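Glucokinase (Streptomyces griseus, PDB 3VGL) probably catalyses the ATP-dependent phosphorylation of D-glucose to D-glucose 6-phosphate, as a glucokinase of the ROK family. Local coordinates at residues Val60-Ala65 with Val100-Asp105; Lys71-Leu76 with Pro87-Val92; Val7-Thr12 with Pro79-Arg84; Leu3-Asp8 with His55-Val60. All blocks are in the same frame, centred on the assembly; numbering follows the deposited sequence.

Interaction 1 of 4, residues Val60-Ala65 with Val100-Asp105; sequences VGIGAA and VVVEND. With NA (sodium ion), chain C; BGC (beta-D-glucopyranose), chain D.
Ile62 and Val100 meet at a slant on one face of the sheet, with Ile62 CD1 3.7 Å from Val100 CG1. At chi1 -72° the CG1 branch of Ile62 lies on the side of its own backbone N, and the extended chi2 carries CD1 across to the neighbouring strand, where it also meets Val102 CG2 at 4.2 Å. Helix 88-96 packs on this face through Leu88 and Val92. On the other face Val101 CG1 lies 3.8 Å from Gly61 CA, while the Glu103 chain bends away toward its salt-bridge partner, Arg146. The two backbones are parallel neighbours at one side of the five-stranded sheet, order 3-2-1-4-5, of the ribonuclease H-like core found throughout the actin-like ATPase clan. Pairing is regular as far as Glu103, whose N donates almost straight to Ile62 O at 2.8 Å. One step on, Asp105 N reaches Ala64 O from 61° above the carbonyl plane, because the chain is already turning into helix 105-116. That turn sets two side chains against glucose. Asp105, with CG held between its backbone N and carbonyl carbon (chi1 63°), spreads its carboxylate across two hydroxyls: OD1 accepts from glucose O4 at 2.6 Å and OD2 from O6 at 2.7 Å. Asn104 divides its amide, OD1 binding sodium at 2.4 Å and ND2 donating to glucose O4 and to Gly66 O.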
# COMPACT_ATOMS: atom_id res chain seq x y z
N VAL A 60 -3.62 43.44 -10.65
CA VAL A 60 -4.28 42.13 -10.76
C VAL A 60 -3.39 41.08 -10.10
O VAL A 60 -2.21 40.96 -10.43
CB VAL A 60 -4.56 41.74 -12.25
CG1 VAL A 60 -5.18 40.35 -12.36
CG2 VAL A 60 -5.49 42.76 -12.94
N GLY A 61 -3.95 40.32 -9.16
CA GLY A 61 -3.26 39.14 -8.61
C GLY A 61 -3.95 37.90 -9.12
O GLY A 61 -5.17 37.77 -9.03
N ILE A 62 -3.16 36.94 -9.62
CA ILE A 62 -3.67 35.69 -10.12
C ILE A 62 -3.24 34.60 -9.16
O ILE A 62 -2.05 34.51 -8.83
CB ILE A 62 -3.08 35.40 -11.52
CG1 ILE A 62 -3.69 36.34 -12.56
CG2 ILE A 62 -3.30 33.92 -11.90
CD1 ILE A 62 -2.99 36.32 -13.92
N GLY A 63 -4.20 33.82 -8.67
CA GLY A 63 -3.90 32.56 -7.94
C GLY A 63 -4.11 31.43 -8.93
O GLY A 63 -5.25 31.15 -9.31
N ALA A 64 -3.02 30.78 -9.36
CA ALA A 64 -3.08 29.82 -10.44
C ALA A 64 -2.90 28.41 -9.89
O ALA A 64 -1.99 28.18 -9.12
CB ALA A 64 -1.97 30.11 -11.45
N ALA A 65 -3.73 27.47 -10.35
CA ALA A 65 -3.65 26.07 -9.91
C ALA A 65 -2.49 25.32 -10.59
O ALA A 65 -2.70 24.42 -11.41
CB ALA A 65 -4.97 25.38 -10.15
N VAL A 100 0.66 42.78 -12.85
CA VAL A 100 0.15 41.45 -12.47
C VAL A 100 1.21 40.72 -11.65
O VAL A 100 2.41 40.82 -11.93
CB VAL A 100 -0.22 40.61 -13.74
CG1 VAL A 100 -0.63 39.15 -13.39
CG2 VAL A 100 -1.30 41.32 -14.58
N VAL A 101 0.76 40.01 -10.62
CA VAL A 101 1.61 39.08 -9.89
C VAL A 101 0.92 37.74 -10.04
O VAL A 101 -0.30 37.70 -10.01
CB VAL A 101 1.78 39.46 -8.41
CG1 VAL A 101 0.45 39.45 -7.68
CG2 VAL A 101 2.77 38.53 -7.72
N VAL A 102 1.69 36.68 -10.23
CA VAL A 102 1.12 35.33 -10.32
C VAL A 102 1.59 34.53 -9.11
O VAL A 102 2.78 34.42 -8.86
CB VAL A 102 1.54 34.61 -11.63
CG1 VAL A 102 1.08 33.16 -11.64
CG2 VAL A 102 0.97 35.36 -12.83
N GLU A 103 0.64 34.01 -8.34
CA GLU A 103 0.98 33.18 -7.18
C GLU A 103 0.29 31.83 -7.37
O GLU A 103 -0.71 31.73 -8.07
CB GLU A 103 0.48 33.84 -5.88
CG GLU A 103 1.13 35.20 -5.57
CD GLU A 103 2.40 35.13 -4.73
OE1 GLU A 103 2.94 34.02 -4.49
OE2 GLU A 103 2.86 36.21 -4.31
N ASN A 104 0.79 30.79 -6.73
CA ASN A 104 0.01 29.55 -6.68
C ASN A 104 -1.31 29.79 -5.95
O ASN A 104 -1.35 30.54 -4.97
CB ASN A 104 0.85 28.45 -6.02
CG ASN A 104 0.02 27.25 -5.64
OD1 ASN A 104 -0.46 27.16 -4.50
ND2 ASN A 104 -0.17 26.33 -6.58
N ASP A 105 -2.37 29.15 -6.42
CA ASP A 105 -3.72 29.38 -5.88
C ASP A 105 -3.86 29.07 -4.41
O ASP A 105 -4.56 29.78 -3.70
CB ASP A 105 -4.80 28.64 -6.69
CG ASP A 105 -4.65 27.12 -6.66
OD1 ASP A 105 -3.52 26.63 -6.54
OD2 ASP A 105 -5.67 26.41 -6.79
NA NA C . 0.76 25.88 -2.95
C2 BGC D . -1.72 21.62 -8.27
C3 BGC D . -1.49 22.75 -7.27
C4 BGC D . -2.79 23.48 -6.94
C5 BGC D . -3.82 22.44 -6.53
C6 BGC D . -5.18 23.07 -6.21
C1 BGC D . -2.81 20.70 -7.72
O1 BGC D . -3.13 19.70 -8.64
O2 BGC D . -0.50 20.86 -8.35
O3 BGC D . -0.56 23.66 -7.77
O4 BGC D . -2.57 24.36 -5.85
O5 BGC D . -4.00 21.46 -7.55
O6 BGC D . -5.69 23.76 -7.33
O HOH W 1 2.50 25.48 -4.62
O HOH W 2 -0.45 24.04 -3.95

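Interaction 2 of 4, residues Lys71-Leu76 with Pro87-Val92; sequences KRATVL and PLKDKV
Lys89 lies over Ala73 because its CG is trans to the backbone N (chi1 170°) and every later torsion is extended, so the aliphatic chain runs straight past the alanine methyl. Ala73 CB sits 3.7 Å from Lys89 CD, and the ammonium group is carried beyond it toward the turn at Lys71 and Arg72. There NZ donates to two waters, each at 3.2 Å from it; one water donates on to Lys71 O and the other to Arg72 O, so the lysine reaches the turn through solvent. The direct polar link is made by the backbone: Lys89 N donates to Ala73 O at 3.0 Å with an N-H...O angle of 167°. A third water, 2.8 Å from Ala73 O, donates to the same carbonyl and accepts from Asp90 N. Two successive amides of the helix start are thus tied to Ala73 O, one directly and one through water. Deeper in, Val75 and Leu88 run alongside each other in the same direction, with Val75 CG2 4.0 Å from Leu88 CD2. Asp69 OD1 accepts from both Ala73 N and Thr74 N, which steadies the turn. Amides in the first turn of a helix have no carbonyl partner within that helix; here the turn connecting antiparallel strands 67-68 and 75-77 supplies one to Lys89 N, two residues after Pro87, the N-cap residue of helix 88-96.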
# COMPACT_ATOMS: atom_id res chain seq x y z
N LYS A 71 9.89 33.77 -9.14
CA LYS A 71 9.67 35.13 -9.64
C LYS A 71 8.18 35.51 -9.72
O LYS A 71 7.84 36.64 -10.08
CB LYS A 71 10.33 35.32 -11.01
CG LYS A 71 11.85 35.12 -11.00
CD LYS A 71 12.55 35.95 -12.07
CE LYS A 71 12.97 37.32 -11.52
NZ LYS A 71 13.68 38.16 -12.53
N ARG A 72 7.30 34.57 -9.39
CA ARG A 72 5.85 34.85 -9.34
C ARG A 72 5.32 35.38 -10.67
O ARG A 72 4.59 36.39 -10.72
CB ARG A 72 5.51 35.77 -8.15
CG ARG A 72 5.84 35.14 -6.78
CD ARG A 72 5.98 36.20 -5.71
NE ARG A 72 7.14 35.93 -4.86
CZ ARG A 72 7.51 36.72 -3.85
NH1 ARG A 72 6.81 37.80 -3.55
NH2 ARG A 72 8.59 36.41 -3.13
N ALA A 73 5.69 34.70 -11.75
CA ALA A 73 5.36 35.16 -13.10
C ALA A 73 4.94 34.06 -14.08
O ALA A 73 4.27 34.33 -15.08
CB ALA A 73 6.54 35.94 -13.68
N THR A 74 5.35 32.83 -13.78
CA THR A 74 5.23 31.73 -14.72
C THR A 74 4.67 30.50 -14.03
O THR A 74 5.10 30.15 -12.94
CB THR A 74 6.61 31.40 -15.29
OG1 THR A 74 7.08 32.54 -16.02
CG2 THR A 74 6.58 30.19 -16.21
N VAL A 75 3.70 29.86 -14.68
CA VAL A 75 3.24 28.54 -14.23
C VAL A 75 4.14 27.48 -14.87
O VAL A 75 4.02 27.19 -16.06
CB VAL A 75 1.74 28.30 -14.56
CG1 VAL A 75 1.28 26.95 -13.94
CG2 VAL A 75 0.84 29.45 -14.01
N LEU A 76 5.05 26.92 -14.07
CA LEU A 76 6.04 25.92 -14.54
C LEU A 76 5.36 24.64 -15.02
O LEU A 76 5.74 24.07 -16.04
CB LEU A 76 7.07 25.58 -13.45
CG LEU A 76 7.95 26.72 -12.93
CD1 LEU A 76 8.78 26.32 -11.71
CD2 LEU A 76 8.84 27.22 -14.07
N PRO A 87 4.12 31.75 -19.38
CA PRO A 87 4.40 33.11 -18.92
C PRO A 87 3.11 33.92 -18.71
O PRO A 87 2.79 34.86 -19.44
CB PRO A 87 5.26 33.69 -20.04
CG PRO A 87 4.80 33.00 -21.25
CD PRO A 87 4.40 31.59 -20.82
N LEU A 88 2.40 33.55 -17.65
CA LEU A 88 1.09 34.10 -17.41
C LEU A 88 1.12 35.59 -17.09
O LEU A 88 0.28 36.35 -17.58
CB LEU A 88 0.42 33.29 -16.30
CG LEU A 88 -1.10 33.37 -16.23
CD1 LEU A 88 -1.79 32.92 -17.53
CD2 LEU A 88 -1.57 32.50 -15.08
N LYS A 89 2.07 36.01 -16.26
CA LYS A 89 2.22 37.43 -15.92
C LYS A 89 2.35 38.28 -17.18
O LYS A 89 1.62 39.25 -17.35
CB LYS A 89 3.44 37.65 -15.03
CG LYS A 89 3.80 39.14 -14.83
CD LYS A 89 4.94 39.29 -13.86
CE LYS A 89 5.40 40.73 -13.77
NZ LYS A 89 6.18 40.95 -12.54
N ASP A 90 3.27 37.88 -18.05
CA ASP A 90 3.55 38.67 -19.26
C ASP A 90 2.33 38.75 -20.18
O ASP A 90 2.00 39.82 -20.68
CB ASP A 90 4.73 38.08 -20.02
CG ASP A 90 6.05 38.27 -19.29
OD1 ASP A 90 6.11 39.06 -18.32
OD2 ASP A 90 7.05 37.64 -19.70
N LYS A 91 1.67 37.61 -20.38
CA LYS A 91 0.51 37.54 -21.27
C LYS A 91 -0.67 38.37 -20.78
O LYS A 91 -1.33 39.06 -21.55
CB LYS A 91 0.09 36.09 -21.50
CG LYS A 91 0.99 35.33 -22.47
CD LYS A 91 0.45 33.93 -22.71
CE LYS A 91 1.02 33.33 -23.99
NZ LYS A 91 2.48 33.11 -23.88
N VAL A 92 -0.94 38.32 -19.48
CA VAL A 92 -2.05 39.07 -18.91
C VAL A 92 -1.71 40.57 -18.82
O VAL A 92 -2.58 41.42 -19.04
CB VAL A 92 -2.49 38.48 -17.55
CG1 VAL A 92 -3.60 39.33 -16.93
CG2 VAL A 92 -2.95 37.04 -17.75
O HOH W 3 8.41 38.82 -11.77
O HOH W 4 5.38 38.96 -10.20
O HOH W 5 5.21 35.76 -17.25

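Interaction 3 of 4, residues Val7-Thr12 with Pro79-Arg84; sequences VDIGGT and PNIDWR. With ANP (phosphoaminophosphonic acid-adenylate ester), chain E; BGC (beta-D-glucopyranose), chain D.
Ile9 and Trp83 form the tight part of this contact: Ile9 CG2 lies 3.6 Å from Trp83 CH2, at the far end of the indole, and the two side chains cross at a slant. Ile81 completes the cluster with two different branches. With chi1 at -67° its CG1 lies beside the backbone N and CG2 is left trans to it, over the centre of the Trp83 ring and 3.6 Å above the plane. Its CD1 reaches across to the glycine turn, 3.6 Å from Gly10 O. Ile40 of helix 37-52 touches both Ile81 and Trp83, so this side is closed by hydrophobic packing. The backbones come nearest where Gly11 faces Asn80, Gly11 CA to Asn80 CA 5.5 Å, yet no side chain fills in between them and both residues are partly exposed. A water bridges the two carbonyls, donating to Gly11 O and to Asn80 O, 2.8 Å from each. Beyond this looser edge the two segments turn to different ligands. Thr12 N donates to the nucleotide analogue's O2B at 2.8 Å, and Gly10 C lies 3.4 Å from the same O2B. On the other segment, Asn80 ND2 is 3.3 Å from glucose O1 and is hydrogen-bonded to Glu176, while the Pro79 ring lies against the sugar at O1 and O2. The Asp-Ile-Gly-Gly-Thr sequence, which runs from the end of strand 3-9 into the turn after it, corresponds to the phosphate-binding loop of the actin-like ATPase clan, here packed against a loop that lines the glucose pocket.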
# COMPACT_ATOMS: atom_id res chain seq x y z
N VAL A 7 -7.84 37.01 -9.15
CA VAL A 7 -8.40 36.02 -10.08
C VAL A 7 -7.90 34.64 -9.67
O VAL A 7 -6.69 34.39 -9.68
CB VAL A 7 -7.95 36.27 -11.56
CG1 VAL A 7 -8.70 35.33 -12.53
CG2 VAL A 7 -8.16 37.72 -11.96
N ASP A 8 -8.82 33.74 -9.30
CA ASP A 8 -8.44 32.38 -8.91
C ASP A 8 -8.73 31.50 -10.10
O ASP A 8 -9.89 31.39 -10.53
CB ASP A 8 -9.25 31.96 -7.67
CG ASP A 8 -8.85 30.58 -7.13
OD1 ASP A 8 -8.76 29.61 -7.92
OD2 ASP A 8 -8.63 30.47 -5.91
N ILE A 9 -7.68 30.89 -10.67
CA ILE A 9 -7.85 30.00 -11.81
C ILE A 9 -7.63 28.56 -11.36
O ILE A 9 -6.48 28.15 -11.10
CB ILE A 9 -6.89 30.31 -12.96
CG1 ILE A 9 -7.08 31.75 -13.40
CG2 ILE A 9 -7.18 29.37 -14.15
CD1 ILE A 9 -5.80 32.41 -13.82
N GLY A 10 -8.73 27.83 -11.27
CA GLY A 10 -8.66 26.42 -10.84
C GLY A 10 -8.89 25.48 -12.01
O GLY A 10 -9.16 25.91 -13.13
N GLY A 11 -8.76 24.18 -11.75
CA GLY A 11 -9.01 23.17 -12.78
C GLY A 11 -10.41 23.22 -13.38
O GLY A 11 -10.60 22.83 -14.53
N THR A 12 -11.38 23.70 -12.60
CA THR A 12 -12.79 23.69 -13.01
C THR A 12 -13.30 25.10 -13.25
O THR A 12 -13.98 25.35 -14.25
CB THR A 12 -13.67 22.95 -11.94
OG1 THR A 12 -13.17 21.61 -11.78
CG2 THR A 12 -15.12 22.84 -12.37
N PRO A 79 -0.96 19.97 -13.09
CA PRO A 79 -1.47 18.62 -13.36
C PRO A 79 -2.86 18.57 -13.99
O PRO A 79 -3.17 17.58 -14.69
CB PRO A 79 -1.50 17.95 -11.97
CG PRO A 79 -1.49 19.02 -11.04
CD PRO A 79 -0.79 20.22 -11.65
N ASN A 80 -3.69 19.58 -13.76
CA ASN A 80 -5.09 19.51 -14.17
C ASN A 80 -5.48 20.63 -15.14
O ASN A 80 -6.64 20.79 -15.46
CB ASN A 80 -6.00 19.51 -12.93
CG ASN A 80 -5.67 18.36 -11.99
OD1 ASN A 80 -5.60 17.21 -12.42
ND2 ASN A 80 -5.46 18.67 -10.71
N ILE A 81 -4.49 21.39 -15.59
CA ILE A 81 -4.66 22.47 -16.56
C ILE A 81 -3.48 22.34 -17.53
O ILE A 81 -2.38 21.99 -17.12
CB ILE A 81 -4.64 23.86 -15.86
CG1 ILE A 81 -5.86 24.03 -14.95
CG2 ILE A 81 -4.61 25.02 -16.90
CD1 ILE A 81 -5.75 25.20 -14.03
N ASP A 82 -3.67 22.69 -18.80
CA ASP A 82 -2.59 22.54 -19.78
C ASP A 82 -1.62 23.74 -19.77
O ASP A 82 -1.60 24.59 -20.68
CB ASP A 82 -3.15 22.25 -21.17
CG ASP A 82 -2.08 21.83 -22.17
OD1 ASP A 82 -1.02 21.27 -21.77
OD2 ASP A 82 -2.32 22.04 -23.38
N TRP A 83 -0.81 23.80 -18.72
CA TRP A 83 0.21 24.82 -18.56
C TRP A 83 1.58 24.13 -18.44
O TRP A 83 1.78 23.28 -17.58
CB TRP A 83 -0.04 25.62 -17.28
CG TRP A 83 -1.07 26.75 -17.33
CD1 TRP A 83 -1.37 27.56 -18.39
CD2 TRP A 83 -1.87 27.23 -16.23
NE1 TRP A 83 -2.31 28.51 -18.02
CE2 TRP A 83 -2.64 28.32 -16.70
CE3 TRP A 83 -2.02 26.82 -14.90
CZ2 TRP A 83 -3.55 29.01 -15.88
CZ3 TRP A 83 -2.92 27.53 -14.07
CH2 TRP A 83 -3.67 28.60 -14.57
N ARG A 84 2.52 24.52 -19.30
CA ARG A 84 3.90 24.08 -19.16
C ARG A 84 4.77 25.30 -19.43
O ARG A 84 4.81 25.78 -20.56
CB ARG A 84 4.25 22.94 -20.14
CG ARG A 84 3.54 21.60 -19.89
CD ARG A 84 4.04 20.92 -18.63
NE ARG A 84 3.42 19.62 -18.40
CZ ARG A 84 2.26 19.43 -17.77
NH1 ARG A 84 1.56 20.47 -17.32
NH2 ARG A 84 1.80 18.20 -17.61
PB ANP E . -11.43 24.68 -8.67
O1B ANP E . -10.59 23.45 -8.34
O2B ANP E . -11.68 24.94 -10.13
N3B ANP E . -10.67 26.07 -8.01
PA ANP E . -13.40 23.98 -6.63
O1A ANP E . -14.87 24.36 -6.50
O2A ANP E . -12.42 24.38 -5.56
O3A ANP E . -12.91 24.48 -8.08
O5' ANP E . -13.27 22.38 -6.79
C5' ANP E . -14.05 21.66 -7.75
C4' ANP E . -14.24 20.23 -7.27
O4' ANP E . -14.76 20.23 -5.94
C3' ANP E . -15.25 19.52 -8.14
O3' ANP E . -14.95 18.12 -8.07
C2' ANP E . -16.53 19.81 -7.40
O2' ANP E . -17.53 18.84 -7.66
C1' ANP E . -16.12 19.79 -5.93
N9 ANP E . -16.86 20.80 -5.15
C8 ANP E . -16.80 22.14 -5.27
N7 ANP E . -17.63 22.74 -4.36
C5 ANP E . -18.19 21.74 -3.65
C6 ANP E . -19.18 21.62 -2.54
N6 ANP E . -19.73 22.73 -1.97
N1 ANP E . -19.47 20.38 -2.10
C2 ANP E . -18.95 19.25 -2.63
N3 ANP E . -18.06 19.29 -3.65
C4 ANP E . -17.68 20.47 -4.17
C2 BGC D . -1.72 21.62 -8.27
C3 BGC D . -1.49 22.75 -7.27
C4 BGC D . -2.79 23.48 -6.94
C5 BGC D . -3.82 22.44 -6.53
C6 BGC D . -5.18 23.07 -6.21
C1 BGC D . -2.81 20.70 -7.72
O1 BGC D . -3.13 19.70 -8.64
O2 BGC D . -0.50 20.86 -8.35
O3 BGC D . -0.56 23.66 -7.77
O4 BGC D . -2.57 24.36 -5.85
O5 BGC D . -4.00 21.46 -7.55
O6 BGC D . -5.69 23.76 -7.33
O HOH W 6 -8.77 22.30 -16.55

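Interaction 4 of 4, residues Leu3-Asp8 with His55-Val60; sequences LTIGVD and HDVEAV
Leu3 O accepts from Glu58 N at 2.8 Å, and Ile5 N donates to Ala59 O at 2.9 Å, with an N-H...O angle of 170°. A regular parallel pair would bring Ile5 N to the carbonyl of the residue whose amide binds Leu3, namely Glu58. The bond goes one residue further along, to Ala59, so the second strand holds an extra residue, as in a beta bulge. Two observations agree: the Glu58 backbone is helical rather than extended (psi -29°), and Ala59 N is buried without a partner. A water accepts from Leu3 N and donates to Asp56 O, closing the outer end. Strands 3-9 and 57-64 are parallel neighbours in one of the two five-stranded sheets of this actin-like fold, and helix 37-52, which lies between them in sequence, packs on the face carrying Ile5, Val7 and Val57. On that face Ile5 and Val57 are set roughly perpendicular to each other, their CG1 atoms 3.6 Å apart. Further along, Val7 CG2 meets Val60 CG1 at 4.0 Å. The other face has Thr4 CG2 at 3.9 Å from Ala59 CB, next to helix 301-311, where Thr4 OG1 is hydrogen-bonded to Ala307 O. At the outer end of the pair, Leu3 CD1 lies 4.1 Å from His55 ND1.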
# COMPACT_ATOMS: atom_id res chain seq x y z
N LEU A 3 -7.88 49.62 -4.62
CA LEU A 3 -8.50 48.34 -4.96
C LEU A 3 -7.66 47.57 -5.96
O LEU A 3 -7.08 48.15 -6.88
CB LEU A 3 -9.88 48.58 -5.58
CG LEU A 3 -10.84 49.45 -4.77
CD1 LEU A 3 -12.08 49.66 -5.60
CD2 LEU A 3 -11.19 48.79 -3.47
N THR A 4 -7.59 46.26 -5.77
CA THR A 4 -6.97 45.37 -6.75
C THR A 4 -7.99 44.31 -7.13
O THR A 4 -9.04 44.18 -6.49
CB THR A 4 -5.73 44.67 -6.14
OG1 THR A 4 -6.13 44.02 -4.94
CG2 THR A 4 -4.65 45.70 -5.84
N ILE A 5 -7.69 43.56 -8.19
CA ILE A 5 -8.51 42.43 -8.57
C ILE A 5 -7.76 41.15 -8.23
O ILE A 5 -6.57 41.07 -8.46
CB ILE A 5 -8.80 42.45 -10.11
CG1 ILE A 5 -9.88 43.48 -10.42
CG2 ILE A 5 -9.19 41.05 -10.63
CD1 ILE A 5 -11.27 42.89 -10.61
N GLY A 6 -8.46 40.19 -7.64
CA GLY A 6 -7.91 38.82 -7.51
C GLY A 6 -8.61 37.91 -8.51
O GLY A 6 -9.82 38.01 -8.71
N VAL A 7 -7.84 37.01 -9.15
CA VAL A 7 -8.40 36.02 -10.08
C VAL A 7 -7.90 34.64 -9.67
O VAL A 7 -6.69 34.39 -9.68
CB VAL A 7 -7.95 36.27 -11.56
CG1 VAL A 7 -8.70 35.33 -12.53
CG2 VAL A 7 -8.16 37.72 -11.96
N ASP A 8 -8.82 33.74 -9.30
CA ASP A 8 -8.44 32.38 -8.91
C ASP A 8 -8.73 31.50 -10.10
O ASP A 8 -9.89 31.39 -10.53
CB ASP A 8 -9.25 31.96 -7.67
CG ASP A 8 -8.85 30.58 -7.13
OD1 ASP A 8 -8.76 29.61 -7.92
OD2 ASP A 8 -8.63 30.47 -5.91
N HIS A 55 -15.34 49.97 -10.87
CA HIS A 55 -14.30 50.14 -9.85
C HIS A 55 -12.99 50.61 -10.44
O HIS A 55 -12.60 50.19 -11.52
CB HIS A 55 -14.07 48.82 -9.09
CG HIS A 55 -15.29 48.29 -8.40
ND1 HIS A 55 -15.71 48.75 -7.17
CD2 HIS A 55 -16.20 47.36 -8.79
CE1 HIS A 55 -16.81 48.11 -6.82
NE2 HIS A 55 -17.13 47.27 -7.79
N ASP A 56 -12.30 51.47 -9.69
CA ASP A 56 -10.95 51.89 -10.05
C ASP A 56 -9.95 50.86 -9.51
O ASP A 56 -9.76 50.76 -8.29
CB ASP A 56 -10.66 53.28 -9.47
CG ASP A 56 -11.58 54.37 -10.02
OD1 ASP A 56 -11.91 54.34 -11.22
OD2 ASP A 56 -11.95 55.26 -9.23
N VAL A 57 -9.33 50.11 -10.41
CA VAL A 57 -8.47 48.96 -10.07
C VAL A 57 -6.99 49.23 -10.40
O VAL A 57 -6.67 49.64 -11.52
CB VAL A 57 -8.96 47.68 -10.80
CG1 VAL A 57 -7.97 46.53 -10.62
CG2 VAL A 57 -10.35 47.29 -10.31
N GLU A 58 -6.12 48.93 -9.44
CA GLU A 58 -4.70 49.28 -9.48
C GLU A 58 -3.77 48.14 -9.94
O GLU A 58 -2.69 48.39 -10.51
CB GLU A 58 -4.28 49.70 -8.08
CG GLU A 58 -3.06 50.59 -8.00
CD GLU A 58 -3.22 51.68 -6.95
OE1 GLU A 58 -3.49 51.34 -5.77
OE2 GLU A 58 -3.09 52.87 -7.29
N ALA A 59 -4.17 46.90 -9.68
CA ALA A 59 -3.33 45.75 -10.01
C ALA A 59 -4.19 44.51 -10.09
O ALA A 59 -5.32 44.50 -9.61
CB ALA A 59 -2.25 45.56 -8.94
N VAL A 60 -3.62 43.44 -10.65
CA VAL A 60 -4.28 42.13 -10.76
C VAL A 60 -3.39 41.08 -10.10
O VAL A 60 -2.21 40.96 -10.43
CB VAL A 60 -4.56 41.74 -12.25
CG1 VAL A 60 -5.18 40.35 -12.36
CG2 VAL A 60 -5.49 42.76 -12.94
O HOH W 7 -8.25 51.80 -6.30

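Strand 57-64 joins interactions 4 and 1, which share Val60 and whose centres lie 12 Å apart: it pairs with strand 3-9 in one and with strand 100-104 in the other. From interaction 4, away from the annotated sites, strand 3-9 leads to the nucleotide at interaction 3, and strand 57-64 leads to interaction 1, where the end of its neighbour 100-104 meets glucose and sodium. Interactions 1 and 3 both touch the sugar, their centres 11 Å apart. Interaction 2 touches neither ligand; the Val75 side chain is about 7 Å from glucose. It is nonetheless connected, with Val102 N 3.0 Å from Arg72 O and Val75 CG1 3.4 Å from Trp83 CE3.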